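Local coordinates for protein VP5 (Halorubrum pleomorphic virus 2, PDB 6QGI) that is an envelope protein of a haloarchaeal pleomorphic virus and probably drives fusion of the viral and host membranes, at residues A39-V44 and G140-M145; Q63-G68 and D342-A347; D76-A81 and S471-Q476; E83-G88 and S251-D256; N294-A299 and T321-G326. One frame throughout, in Å; residues are numbered along the deposited sequence.

Contact 1. Residues A39-V44 and G140-M145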
# COMPACT_ATOMS: atom_id res chain seq x y z
N ALA A 39 7.94 13.27 -25.08
CA ALA A 39 7.15 12.08 -24.74
C ALA A 39 7.96 11.09 -23.91
O ALA A 39 7.41 10.54 -22.95
CB ALA A 39 6.64 11.40 -25.99
N LEU A 40 9.25 10.87 -24.24
CA LEU A 40 10.11 9.96 -23.47
C LEU A 40 10.32 10.49 -22.06
O LEU A 40 10.17 9.74 -21.11
CB LEU A 40 11.46 9.69 -24.16
CG LEU A 40 12.41 8.73 -23.42
CD1 LEU A 40 11.81 7.34 -23.28
CD2 LEU A 40 13.76 8.66 -24.10
N LYS A 41 10.61 11.79 -21.93
CA LYS A 41 10.81 12.47 -20.65
C LYS A 41 9.55 12.36 -19.78
O LYS A 41 9.64 12.11 -18.57
CB LYS A 41 11.20 13.93 -20.89
CG LYS A 41 12.53 14.10 -21.63
CD LYS A 41 13.10 15.51 -21.52
CE LYS A 41 12.72 16.39 -22.67
NZ LYS A 41 13.25 17.77 -22.50
N GLN A 42 8.37 12.50 -20.42
CA GLN A 42 7.04 12.41 -19.84
C GLN A 42 6.75 10.99 -19.38
O GLN A 42 6.32 10.79 -18.24
CB GLN A 42 6.00 12.88 -20.87
CG GLN A 42 4.55 12.67 -20.45
CD GLN A 42 3.60 13.66 -21.06
OE1 GLN A 42 3.02 14.49 -20.35
NE2 GLN A 42 3.41 13.60 -22.37
N GLN A 43 6.97 10.00 -20.27
CA GLN A 43 6.71 8.59 -20.02
C GLN A 43 7.68 8.00 -19.00
O GLN A 43 7.27 7.11 -18.26
CB GLN A 43 6.72 7.78 -21.31
CG GLN A 43 5.43 7.95 -22.10
CD GLN A 43 5.26 6.96 -23.22
OE1 GLN A 43 5.73 5.82 -23.18
NE2 GLN A 43 4.54 7.37 -24.24
N VAL A 44 8.95 8.49 -18.94
CA VAL A 44 9.94 8.06 -17.94
C VAL A 44 9.44 8.54 -16.56
O VAL A 44 9.48 7.78 -15.59
CB VAL A 44 11.38 8.57 -18.26
CG1 VAL A 44 12.31 8.48 -17.05
CG2 VAL A 44 11.98 7.82 -19.45
N GLY A 140 21.00 12.75 -17.98
CA GLY A 140 20.91 14.05 -17.30
C GLY A 140 19.72 14.90 -17.66
O GLY A 140 19.44 15.88 -16.97
N ASP A 141 19.00 14.55 -18.74
CA ASP A 141 17.81 15.28 -19.20
C ASP A 141 16.53 14.76 -18.52
O ASP A 141 15.51 15.46 -18.54
CB ASP A 141 17.67 15.18 -20.73
CG ASP A 141 18.84 15.75 -21.50
OD1 ASP A 141 19.10 16.97 -21.36
OD2 ASP A 141 19.50 14.99 -22.24
N VAL A 142 16.59 13.55 -17.92
CA VAL A 142 15.44 12.95 -17.23
C VAL A 142 15.75 12.72 -15.73
O VAL A 142 14.82 12.73 -14.93
CB VAL A 142 14.92 11.66 -17.93
CG1 VAL A 142 14.31 11.98 -19.29
CG2 VAL A 142 16.00 10.59 -18.07
N PHE A 143 17.04 12.53 -15.36
CA PHE A 143 17.49 12.31 -13.98
C PHE A 143 18.29 13.49 -13.44
O PHE A 143 19.00 14.14 -14.21
CB PHE A 143 18.33 11.02 -13.87
CG PHE A 143 17.58 9.76 -14.19
CD1 PHE A 143 16.72 9.18 -13.26
CD2 PHE A 143 17.75 9.13 -15.42
CE1 PHE A 143 16.04 8.00 -13.56
CE2 PHE A 143 17.04 7.96 -15.73
CZ PHE A 143 16.19 7.41 -14.80
N LEU A 144 18.20 13.75 -12.11
CA LEU A 144 18.93 14.84 -11.44
C LEU A 144 20.44 14.64 -11.59
O LEU A 144 21.15 15.60 -11.91
CB LEU A 144 18.53 14.93 -9.96
CG LEU A 144 19.12 16.08 -9.14
CD1 LEU A 144 18.48 17.41 -9.50
CD2 LEU A 144 18.98 15.83 -7.66
N MET A 145 20.92 13.39 -11.38
CA MET A 145 22.32 12.94 -11.53
C MET A 145 23.25 13.67 -10.56
O MET A 145 24.43 13.85 -10.86
CB MET A 145 22.81 13.10 -12.98
CG MET A 145 21.95 12.38 -14.01
SD MET A 145 22.11 10.59 -13.93
CE MET A 145 23.60 10.36 -14.90

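Contact 2. Residues Q63-G68 and D342-A347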
# COMPACT_ATOMS: atom_id res chain seq x y z
N GLN A 63 5.06 -0.34 6.57
CA GLN A 63 6.19 -0.92 7.31
C GLN A 63 5.73 -1.42 8.67
O GLN A 63 6.43 -2.20 9.32
CB GLN A 63 7.33 0.10 7.50
CG GLN A 63 7.49 1.12 6.38
CD GLN A 63 6.65 2.37 6.57
OE1 GLN A 63 5.65 2.38 7.29
NE2 GLN A 63 7.06 3.45 5.93
N ASN A 64 4.54 -0.96 9.11
CA ASN A 64 3.97 -1.27 10.42
C ASN A 64 3.03 -2.48 10.42
O ASN A 64 2.38 -2.74 11.43
CB ASN A 64 3.25 -0.04 10.96
CG ASN A 64 4.17 1.11 11.26
OD1 ASN A 64 5.24 0.94 11.88
ND2 ASN A 64 3.79 2.30 10.83
N ILE A 65 2.99 -3.24 9.31
CA ILE A 65 2.17 -4.46 9.19
C ILE A 65 3.04 -5.70 9.51
O ILE A 65 2.51 -6.81 9.56
CB ILE A 65 1.46 -4.59 7.81
CG1 ILE A 65 2.47 -4.63 6.63
CG2 ILE A 65 0.39 -3.49 7.62
CD1 ILE A 65 2.04 -5.28 5.42
N LEU A 66 4.36 -5.49 9.74
CA LEU A 66 5.33 -6.54 10.04
C LEU A 66 5.10 -7.17 11.42
O LEU A 66 5.51 -8.31 11.63
CB LEU A 66 6.77 -6.04 9.91
CG LEU A 66 7.26 -5.78 8.48
CD1 LEU A 66 8.48 -4.89 8.48
CD2 LEU A 66 7.55 -7.07 7.72
N ASP A 67 4.40 -6.45 12.33
CA ASP A 67 4.01 -6.99 13.64
C ASP A 67 3.01 -8.14 13.39
O ASP A 67 3.03 -9.14 14.10
CB ASP A 67 3.40 -5.90 14.54
CG ASP A 67 4.31 -5.38 15.65
OD1 ASP A 67 5.09 -6.18 16.21
OD2 ASP A 67 4.21 -4.17 15.97
N GLY A 68 2.21 -7.98 12.34
CA GLY A 68 1.26 -8.98 11.87
C GLY A 68 1.94 -10.15 11.20
O GLY A 68 1.41 -11.26 11.22
N ASP A 342 0.11 3.54 11.32
CA ASP A 342 -0.54 3.86 10.05
C ASP A 342 -2.06 3.70 10.16
O ASP A 342 -2.55 2.81 10.86
CB ASP A 342 0.02 2.99 8.91
CG ASP A 342 1.47 3.28 8.55
OD1 ASP A 342 1.80 4.47 8.34
OD2 ASP A 342 2.26 2.32 8.47
N VAL A 343 -2.79 4.60 9.48
CA VAL A 343 -4.26 4.63 9.45
C VAL A 343 -4.76 4.04 8.14
O VAL A 343 -4.38 4.52 7.08
CB VAL A 343 -4.84 6.05 9.64
CG1 VAL A 343 -6.37 6.02 9.69
CG2 VAL A 343 -4.29 6.71 10.88
N TYR A 344 -5.65 3.04 8.23
CA TYR A 344 -6.28 2.43 7.07
C TYR A 344 -7.78 2.76 7.08
O TYR A 344 -8.35 3.03 8.14
CB TYR A 344 -6.01 0.92 6.99
CG TYR A 344 -4.55 0.60 6.81
CD1 TYR A 344 -3.94 0.68 5.56
CD2 TYR A 344 -3.75 0.25 7.90
CE1 TYR A 344 -2.58 0.43 5.40
CE2 TYR A 344 -2.40 -0.03 7.74
CZ TYR A 344 -1.81 0.07 6.49
OH TYR A 344 -0.48 -0.21 6.33
N PHE A 345 -8.40 2.81 5.89
CA PHE A 345 -9.81 3.15 5.75
C PHE A 345 -10.45 2.33 4.63
O PHE A 345 -10.10 2.51 3.46
CB PHE A 345 -9.99 4.66 5.51
CG PHE A 345 -11.37 5.22 5.77
CD1 PHE A 345 -11.84 5.38 7.07
CD2 PHE A 345 -12.18 5.64 4.72
CE1 PHE A 345 -13.10 5.92 7.32
CE2 PHE A 345 -13.45 6.18 4.97
CZ PHE A 345 -13.89 6.33 6.27
N THR A 346 -11.34 1.39 5.00
CA THR A 346 -12.06 0.52 4.08
C THR A 346 -13.38 1.20 3.77
O THR A 346 -14.20 1.38 4.67
CB THR A 346 -12.22 -0.88 4.66
OG1 THR A 346 -10.94 -1.35 5.09
CG2 THR A 346 -12.84 -1.86 3.66
N ALA A 347 -13.56 1.61 2.51
CA ALA A 347 -14.75 2.33 2.07
C ALA A 347 -15.16 1.98 0.66
O ALA A 347 -14.34 1.54 -0.14
CB ALA A 347 -14.50 3.82 2.16
O HOH W 1 1.61 -0.22 7.96

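Contact 3. Residues D76-A81 and S471-Q476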
# COMPACT_ATOMS: atom_id res chain seq x y z
N ASP A 76 1.49 -20.35 12.42
CA ASP A 76 1.91 -21.50 11.60
C ASP A 76 2.96 -22.35 12.30
O ASP A 76 2.94 -23.57 12.16
CB ASP A 76 2.47 -21.03 10.25
CG ASP A 76 1.45 -20.48 9.27
OD1 ASP A 76 0.23 -20.66 9.50
OD2 ASP A 76 1.87 -19.89 8.25
N ALA A 77 3.90 -21.70 13.01
CA ALA A 77 4.98 -22.35 13.75
C ALA A 77 4.43 -23.14 14.93
O ALA A 77 4.82 -24.30 15.11
CB ALA A 77 5.98 -21.32 14.23
N LYS A 78 3.52 -22.53 15.73
CA LYS A 78 2.90 -23.17 16.89
C LYS A 78 2.02 -24.34 16.47
O LYS A 78 2.12 -25.40 17.10
CB LYS A 78 2.11 -22.17 17.74
CG LYS A 78 3.02 -21.26 18.57
CD LYS A 78 2.25 -20.25 19.40
CE LYS A 78 3.21 -19.25 20.00
NZ LYS A 78 2.49 -18.26 20.83
N ILE A 79 1.20 -24.19 15.39
CA ILE A 79 0.32 -25.26 14.88
C ILE A 79 1.16 -26.49 14.51
O ILE A 79 0.86 -27.59 14.99
CB ILE A 79 -0.60 -24.77 13.72
CG1 ILE A 79 -1.72 -23.87 14.27
CG2 ILE A 79 -1.20 -25.96 12.93
CD1 ILE A 79 -2.36 -22.98 13.28
N ALA A 80 2.23 -26.30 13.71
CA ALA A 80 3.14 -27.37 13.28
C ALA A 80 3.85 -28.02 14.48
O ALA A 80 4.05 -29.23 14.48
CB ALA A 80 4.17 -26.83 12.31
N ALA A 81 4.20 -27.21 15.50
CA ALA A 81 4.82 -27.69 16.73
C ALA A 81 3.83 -28.53 17.54
O ALA A 81 4.24 -29.53 18.12
CB ALA A 81 5.33 -26.52 17.56
N SER A 471 5.33 -17.44 25.37
CA SER A 471 4.62 -18.16 26.44
C SER A 471 3.10 -18.29 26.22
O SER A 471 2.44 -18.98 27.00
CB SER A 471 4.89 -17.50 27.79
OG SER A 471 4.46 -16.15 27.80
N ASN A 472 2.53 -17.66 25.16
CA ASN A 472 1.08 -17.72 24.96
C ASN A 472 0.64 -18.79 23.93
O ASN A 472 1.48 -19.46 23.33
CB ASN A 472 0.51 -16.35 24.59
CG ASN A 472 1.03 -15.74 23.33
OD1 ASN A 472 1.67 -16.39 22.52
ND2 ASN A 472 0.76 -14.48 23.18
N TYR A 473 -0.71 -18.95 23.76
CA TYR A 473 -1.41 -19.91 22.88
C TYR A 473 -0.98 -21.34 23.23
O TYR A 473 -0.56 -22.13 22.38
CB TYR A 473 -1.22 -19.56 21.40
CG TYR A 473 -2.01 -18.33 21.00
CD1 TYR A 473 -3.32 -18.45 20.56
CD2 TYR A 473 -1.47 -17.06 21.11
CE1 TYR A 473 -4.08 -17.33 20.22
CE2 TYR A 473 -2.20 -15.93 20.73
CZ TYR A 473 -3.50 -16.07 20.30
OH TYR A 473 -4.26 -14.98 19.96
N ILE A 474 -1.10 -21.65 24.53
CA ILE A 474 -0.75 -22.92 25.15
C ILE A 474 -2.03 -23.61 25.66
O ILE A 474 -1.95 -24.69 26.25
CB ILE A 474 0.31 -22.72 26.27
CG1 ILE A 474 -0.22 -21.81 27.42
CG2 ILE A 474 1.61 -22.16 25.67
CD1 ILE A 474 0.54 -21.92 28.76
N THR A 475 -3.20 -22.98 25.42
CA THR A 475 -4.52 -23.51 25.80
C THR A 475 -5.43 -23.54 24.58
O THR A 475 -5.25 -22.75 23.65
CB THR A 475 -5.17 -22.69 26.96
OG1 THR A 475 -5.73 -21.47 26.46
CG2 THR A 475 -4.23 -22.42 28.12
N GLN A 476 -6.43 -24.45 24.60
CA GLN A 476 -7.43 -24.64 23.55
C GLN A 476 -8.31 -23.39 23.40
O GLN A 476 -8.58 -22.97 22.27
CB GLN A 476 -8.30 -25.88 23.85
CG GLN A 476 -9.24 -26.30 22.72
CD GLN A 476 -8.51 -26.91 21.54
OE1 GLN A 476 -7.93 -27.99 21.63
NE2 GLN A 476 -8.53 -26.21 20.42

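Contact 4. Residues E83-G88 and S251-D256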
# COMPACT_ATOMS: atom_id res chain seq x y z
N GLU A 83 1.25 -30.26 16.23
CA GLU A 83 1.04 -31.49 15.44
C GLU A 83 2.07 -32.55 15.82
O GLU A 83 1.70 -33.68 16.11
CB GLU A 83 1.09 -31.21 13.93
CG GLU A 83 0.04 -30.25 13.41
CD GLU A 83 -1.28 -30.81 12.92
OE1 GLU A 83 -1.93 -30.15 12.07
OE2 GLU A 83 -1.68 -31.91 13.38
N GLU A 84 3.36 -32.16 15.85
CA GLU A 84 4.49 -33.02 16.21
C GLU A 84 4.41 -33.43 17.67
O GLU A 84 4.73 -34.57 18.01
CB GLU A 84 5.81 -32.32 15.90
CG GLU A 84 6.12 -32.27 14.41
CD GLU A 84 7.26 -33.14 13.91
OE1 GLU A 84 7.51 -34.21 14.50
OE2 GLU A 84 7.88 -32.75 12.90
N LEU A 85 3.94 -32.51 18.53
CA LEU A 85 3.76 -32.71 19.96
C LEU A 85 2.67 -33.75 20.24
O LEU A 85 2.88 -34.66 21.04
CB LEU A 85 3.40 -31.37 20.63
CG LEU A 85 3.10 -31.37 22.12
CD1 LEU A 85 4.34 -31.68 22.92
CD2 LEU A 85 2.56 -30.03 22.55
N ASN A 86 1.51 -33.62 19.56
CA ASN A 86 0.37 -34.53 19.70
C ASN A 86 0.70 -35.94 19.20
O ASN A 86 0.06 -36.91 19.62
CB ASN A 86 -0.85 -33.98 18.94
CG ASN A 86 -1.60 -32.88 19.64
OD1 ASN A 86 -1.36 -32.55 20.81
ND2 ASN A 86 -2.57 -32.30 18.95
N ALA A 87 1.72 -36.05 18.32
CA ALA A 87 2.19 -37.29 17.73
C ALA A 87 3.31 -37.94 18.58
O ALA A 87 3.79 -39.02 18.24
CB ALA A 87 2.69 -37.03 16.33
N GLY A 88 3.68 -37.27 19.67
CA GLY A 88 4.70 -37.74 20.61
C GLY A 88 6.12 -37.68 20.09
O GLY A 88 6.94 -38.52 20.46
N SER A 251 10.40 -25.17 24.31
CA SER A 251 11.00 -25.55 25.60
C SER A 251 10.04 -25.39 26.78
O SER A 251 10.10 -26.18 27.72
CB SER A 251 12.27 -24.74 25.86
OG SER A 251 13.30 -25.11 24.96
N ASN A 252 9.15 -24.38 26.74
CA ASN A 252 8.19 -24.12 27.82
C ASN A 252 6.94 -25.02 27.73
O ASN A 252 6.32 -25.30 28.76
CB ASN A 252 7.75 -22.65 27.80
CG ASN A 252 8.86 -21.62 27.91
OD1 ASN A 252 10.02 -21.92 28.22
ND2 ASN A 252 8.51 -20.36 27.64
N VAL A 253 6.60 -25.47 26.51
CA VAL A 253 5.40 -26.28 26.21
C VAL A 253 5.70 -27.79 26.27
O VAL A 253 4.85 -28.54 26.78
CB VAL A 253 4.84 -25.82 24.83
CG1 VAL A 253 3.91 -26.85 24.20
CG2 VAL A 253 4.15 -24.48 24.96
N TYR A 254 6.87 -28.24 25.77
CA TYR A 254 7.26 -29.65 25.73
C TYR A 254 7.27 -30.29 27.12
O TYR A 254 8.00 -29.85 28.01
CB TYR A 254 8.63 -29.83 25.07
CG TYR A 254 8.87 -31.24 24.57
CD1 TYR A 254 8.33 -31.67 23.36
CD2 TYR A 254 9.66 -32.13 25.29
CE1 TYR A 254 8.55 -32.97 22.90
CE2 TYR A 254 9.91 -33.42 24.83
CZ TYR A 254 9.35 -33.84 23.63
OH TYR A 254 9.57 -35.11 23.17
N GLY A 255 6.42 -31.30 27.28
CA GLY A 255 6.25 -32.01 28.54
C GLY A 255 5.06 -31.50 29.32
O GLY A 255 4.26 -32.29 29.81
N ASP A 256 4.94 -30.15 29.43
CA ASP A 256 3.87 -29.46 30.13
C ASP A 256 2.53 -29.66 29.40
O ASP A 256 1.56 -30.11 30.00
CB ASP A 256 4.21 -27.96 30.28
CG ASP A 256 3.63 -27.26 31.51
OD1 ASP A 256 2.54 -27.68 31.97
OD2 ASP A 256 4.26 -26.29 31.99

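Contact 5. Residues N294-A299 and T321-G326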
# COMPACT_ATOMS: atom_id res chain seq x y z
N ASN A 294 -3.76 -9.37 11.66
CA ASN A 294 -4.18 -8.99 13.01
C ASN A 294 -3.93 -7.49 13.32
O ASN A 294 -3.39 -7.13 14.38
CB ASN A 294 -3.52 -9.90 14.04
CG ASN A 294 -4.18 -9.87 15.39
OD1 ASN A 294 -5.41 -9.96 15.50
ND2 ASN A 294 -3.37 -9.74 16.43
N VAL A 295 -4.34 -6.62 12.40
CA VAL A 295 -4.20 -5.18 12.56
C VAL A 295 -5.48 -4.70 13.29
O VAL A 295 -6.56 -5.02 12.80
CB VAL A 295 -3.96 -4.48 11.19
CG1 VAL A 295 -4.01 -2.97 11.31
CG2 VAL A 295 -2.64 -4.93 10.57
N PRO A 296 -5.39 -4.02 14.46
CA PRO A 296 -6.63 -3.58 15.15
C PRO A 296 -7.61 -2.88 14.21
O PRO A 296 -7.20 -2.04 13.41
CB PRO A 296 -6.11 -2.62 16.23
CG PRO A 296 -4.73 -3.09 16.50
CD PRO A 296 -4.18 -3.62 15.21
N VAL A 297 -8.88 -3.32 14.22
CA VAL A 297 -9.92 -2.83 13.31
C VAL A 297 -11.20 -2.49 14.07
O VAL A 297 -11.52 -3.13 15.08
CB VAL A 297 -10.22 -3.89 12.20
CG1 VAL A 297 -11.44 -3.52 11.37
CG2 VAL A 297 -9.03 -4.10 11.27
N ASP A 298 -11.96 -1.51 13.55
CA ASP A 298 -13.28 -1.16 14.03
C ASP A 298 -14.26 -1.43 12.89
O ASP A 298 -14.57 -0.55 12.08
CB ASP A 298 -13.38 0.29 14.54
CG ASP A 298 -14.69 0.63 15.24
OD1 ASP A 298 -15.71 -0.06 15.00
OD2 ASP A 298 -14.71 1.59 16.03
N ALA A 299 -14.71 -2.69 12.82
CA ALA A 299 -15.65 -3.20 11.83
C ALA A 299 -17.09 -2.75 12.12
O ALA A 299 -17.90 -2.65 11.19
CB ALA A 299 -15.59 -4.72 11.82
N THR A 321 -2.86 0.41 12.83
CA THR A 321 -1.72 -0.47 13.09
C THR A 321 -1.38 -0.38 14.58
O THR A 321 -1.03 -1.38 15.22
CB THR A 321 -0.51 -0.12 12.21
OG1 THR A 321 -0.07 1.18 12.55
CG2 THR A 321 -0.81 -0.21 10.72
N ASP A 322 -1.52 0.84 15.14
CA ASP A 322 -1.28 1.16 16.54
C ASP A 322 -2.54 1.82 17.11
O ASP A 322 -2.76 3.02 16.89
CB ASP A 322 -0.05 2.06 16.67
CG ASP A 322 0.52 2.18 18.06
OD1 ASP A 322 -0.14 1.73 19.03
OD2 ASP A 322 1.64 2.72 18.20
N ALA A 323 -3.36 1.04 17.84
CA ALA A 323 -4.61 1.52 18.44
C ALA A 323 -4.38 2.62 19.50
O ALA A 323 -5.34 3.19 20.01
CB ALA A 323 -5.37 0.36 19.05
N SER A 324 -3.08 2.93 19.79
CA SER A 324 -2.61 3.98 20.71
C SER A 324 -2.95 5.35 20.15
O SER A 324 -3.15 6.30 20.90
CB SER A 324 -1.11 3.85 20.93
OG SER A 324 -0.61 4.82 21.83
N ASP A 325 -3.02 5.45 18.82
CA ASP A 325 -3.44 6.65 18.09
C ASP A 325 -4.92 6.87 18.37
O ASP A 325 -5.36 8.01 18.54
CB ASP A 325 -3.18 6.47 16.58
CG ASP A 325 -1.75 6.12 16.20
OD1 ASP A 325 -0.87 6.22 17.07
OD2 ASP A 325 -1.52 5.76 15.04
N GLY A 326 -5.65 5.76 18.49
CA GLY A 326 -7.06 5.75 18.83
C GLY A 326 -7.30 5.91 20.32
O GLY A 326 -6.35 5.99 21.11

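Contact 1. Residues A39-V44 and G140-M145
Lys-41 and Val-142 meet because both first torsions swing a carbon to the flank of the backbone N: Lys-41 places CG opposite its carbonyl carbon (chi1 -63°), and Val-142 does the same with CG1 (chi1 -67°). The two side chains come together at a slant, and Lys-41 CG lies 3.6 Å from Val-142 CG1. That methyl also sits 3.8 Å from Lys-41 CA, so it rests on the base of the lysine and on the helix backbone. Further out, the lysine chain bends at its third torsion (-94°) and passes beside the backbone, with Lys-41 CD 3.8 Å from Asp-141 O. One helical turn on, Val-44 CG1 approaches Val-142 CB at 4.2 Å, so that the loop valine is met by residues 41 and 44 on one flank of helix 37-60. The backbones are closest here too, Lys-41 CA lying 5.8 Å from Val-142 CA. Helix 91-133 adds to the packing, with Val-131 against Val-142 and Ile-127 against Val-44, while the backbone of Val-142 is hydrogen-bonded to Gln-214 of strand 212-215. The opposite charges do not pair, since Lys-41 NZ stays 6.0 Å from Asp-141 OD1 and the other carboxylate oxygen, OD2, is bonded to Gly-138 N. With no hydrogen bond between the segments, cohesion here is apolar, and the lysine contributes through its methylenes rather than its ammonium.

Contact 2. Residues Q63-G68 and D342-A347
The turn leading into helix 66-86 faces the start of strand 343-355, the backbones being nearest where Asn-64 CA and Asp-342 CA lie 6.8 Å apart. Asn-64 and Asp-342 cross at about a right angle, and Asn-64 ND2 donates to Asp-342 OD2 over 2.8 Å. The bond is bent, with 139° at the hydrogen, and the amide nitrogen stands above the carboxylate plane, 69° out of it. A water donates to the same Asp-342 OD2 at 2.7 Å and also to Tyr-344 OH, lying in the plane of the tyrosine ring at its edge. Its third link, accepting from Asn-64 N, is weak. Asp-342 OD2 is thus gripped by an amide and a water, which would favour the carboxylate form. Tyr-344 OH has a further hydrogen-bond partner in Asn-62 OD1, just before the turn. Beside this polar cluster Ile-65 adds an apolar touch: its CG2 branch, put beside the backbone N, lies 4.3 Å from Tyr-344 CZ, and the same methyl is 3.6 Å from Tyr-344 OH. The result is a water-bridged junction that joins the turn before helix 66-86 to the start of strand 343-355, which pairs antiparallel with strands 312-320 and 434-439.

Contact 3. Residues D76-A81 and S471-Q476
Lys-78 reaches from helix 66-86 as an almost straight rod, extended beyond CG, and crosses both Asn-472 and Tyr-473 at about right angles. Its tip donates from Lys-78 NZ to Asn-472 O over 3.0 Å. The approach is well away from the carbonyl axis, with a C=O...N angle of 115° and the nitrogen 65° above the carbonyl plane. Asn-472 also turns its amide oxygen toward the ammonium, the first torsion (61°) setting CG between the backbone N and carbonyl carbon. Although Lys-78 NZ and Asn-472 OD1 are 2.7 Å apart, the angle is poor for a hydrogen bond, and OD1 instead accepts from Thr-469 N. It also lies in the ring plane of Tyr-473, at the edge. Tyr-473 flanks the lysine with its CB, 4.1 Å from Lys-78 CD, while its ring leads away toward Glu-466, whose carbonyl receives the phenol. The ammonium has further bonds to Thr-469 O and His-468 ND1, and Asn-472 O also accepts from Trp-249 NE1. The buried charge is therefore surrounded by oxygens and an imidazole nitrogen, which would probably help it remain protonated. Thr-475 follows as N-cap, its OG1 capping the first turn of helix 476-496. Here a helix-borne lysine fastens the loop that enters an N-capped helix, with backbone carbonyls collecting around its ammonium.

Contact 4. Residues E83-G88 and S251-D256
Leu-85 carries this contact, sending its two methyls to two neighbouring residues at the end of helix 225-253. The tighter approach is on the buried side, where Leu-85 CD2 meets Val-253 CG1 at 3.8 Å and the two side chains cross at a slant. Both branches are directed by similar first torsions: Leu-85 CG lies opposite its backbone N (177°), as does Val-253 CG1 (161°). On the looser side Leu-85 CD1 approaches Tyr-254 CD1 at 4.0 Å. Leucine and tyrosine slide past each other in opposite directions, so the ring runs back along the leucine toward the end of helix 66-86, where Tyr-254 OH is bonded to Ser-89 O. Val-257 also touches Leu-85.

Two helix ends meet here. Helix 66-86 closes in a Schellman motif, with Gly-88 at positive phi (72°) and Gly-88 N bonded to Leu-85 O over 3.1 Å. The same carbonyl oxygen accepts from Ser-259 OG, tying the terminus to the chain that follows helix 225-253. Tyr-254 is the first residue to leave helical angles at the other end, and the backbones come nearest here, Leu-85 CA and Tyr-254 CA being 7.4 Å apart. No hydrogen bond joins 83-88 to 251-256. Away from the leucine and valine the polypeptide becomes more open: Gly-88 and Gly-255 are exposed, and Tyr-254 is itself partly accessible.

Contact 5. Residues N294-A299 and T321-G326
A type I beta turn from Asp-322 to Asp-325, reinforced by an Asx turn, packs here against the link between a Schellman-capped helix and a beta strand. Asn-294, at positive phi, ends helix 285-292, and the short, weakly bonded strand at about 297-299 pairs antiparallel with strand 312-320, so both segments sit at the margin of the same strand pair. Val-295 makes the closest approach: CG1, held opposite the backbone N at chi1 172°, lies over the main chain of Thr-321, with Val-295 CG1 3.8 Å from Thr-321 CA. The threonine's own side chain starts away from the valine, and its hydroxyl OG1 is engaged by Asp-342 N. Val-295 CG1 and Thr-321 CG2 are accordingly no nearer than 4.3 Å. Pro-296 follows with two edges of its ring: Pro-296 CD rests 3.9 Å from Thr-321 O, and on the other flank Pro-296 CB touches Ala-323 CB at 4.2 Å. The contact is thus apolar between side chains, with no hydrogen bond between the two segments, although Pro-296 is bonded through its backbone to Leu-320 just before the turn. Within the turn Asp-325 N returns to Asp-322 O over 3.1 Å. The same Asp-325 ties the turn to Ser-340 N and Gly-341 N through its two carboxylate oxygens. The Asx bond runs from Ser-324 N to Asp-322 OD1 over 3.3 Å, the nitrogen standing 49° out of the carboxylate plane.

In the fold
Helix 66-86 strings together contacts 2, 3 and 4, from the turn that leads into it to its C-terminal end. Contacts 3 and 4 have centres about 10 Å apart and touch where Ile-474 CG2 meets Val-253 CG2 at 3.5 Å. Contacts 2 and 5, with centres about 8 Å apart, join through strand 312-320 and its exit, where Tyr-344 CE2 packs 3.4 Å from Thr-321 CG2. Contact 1 stands apart, its centre about 60 Å from that of contact 4, on opposite sides of the chain's centre. The glycan on Asn-396 is borne by none of these segments.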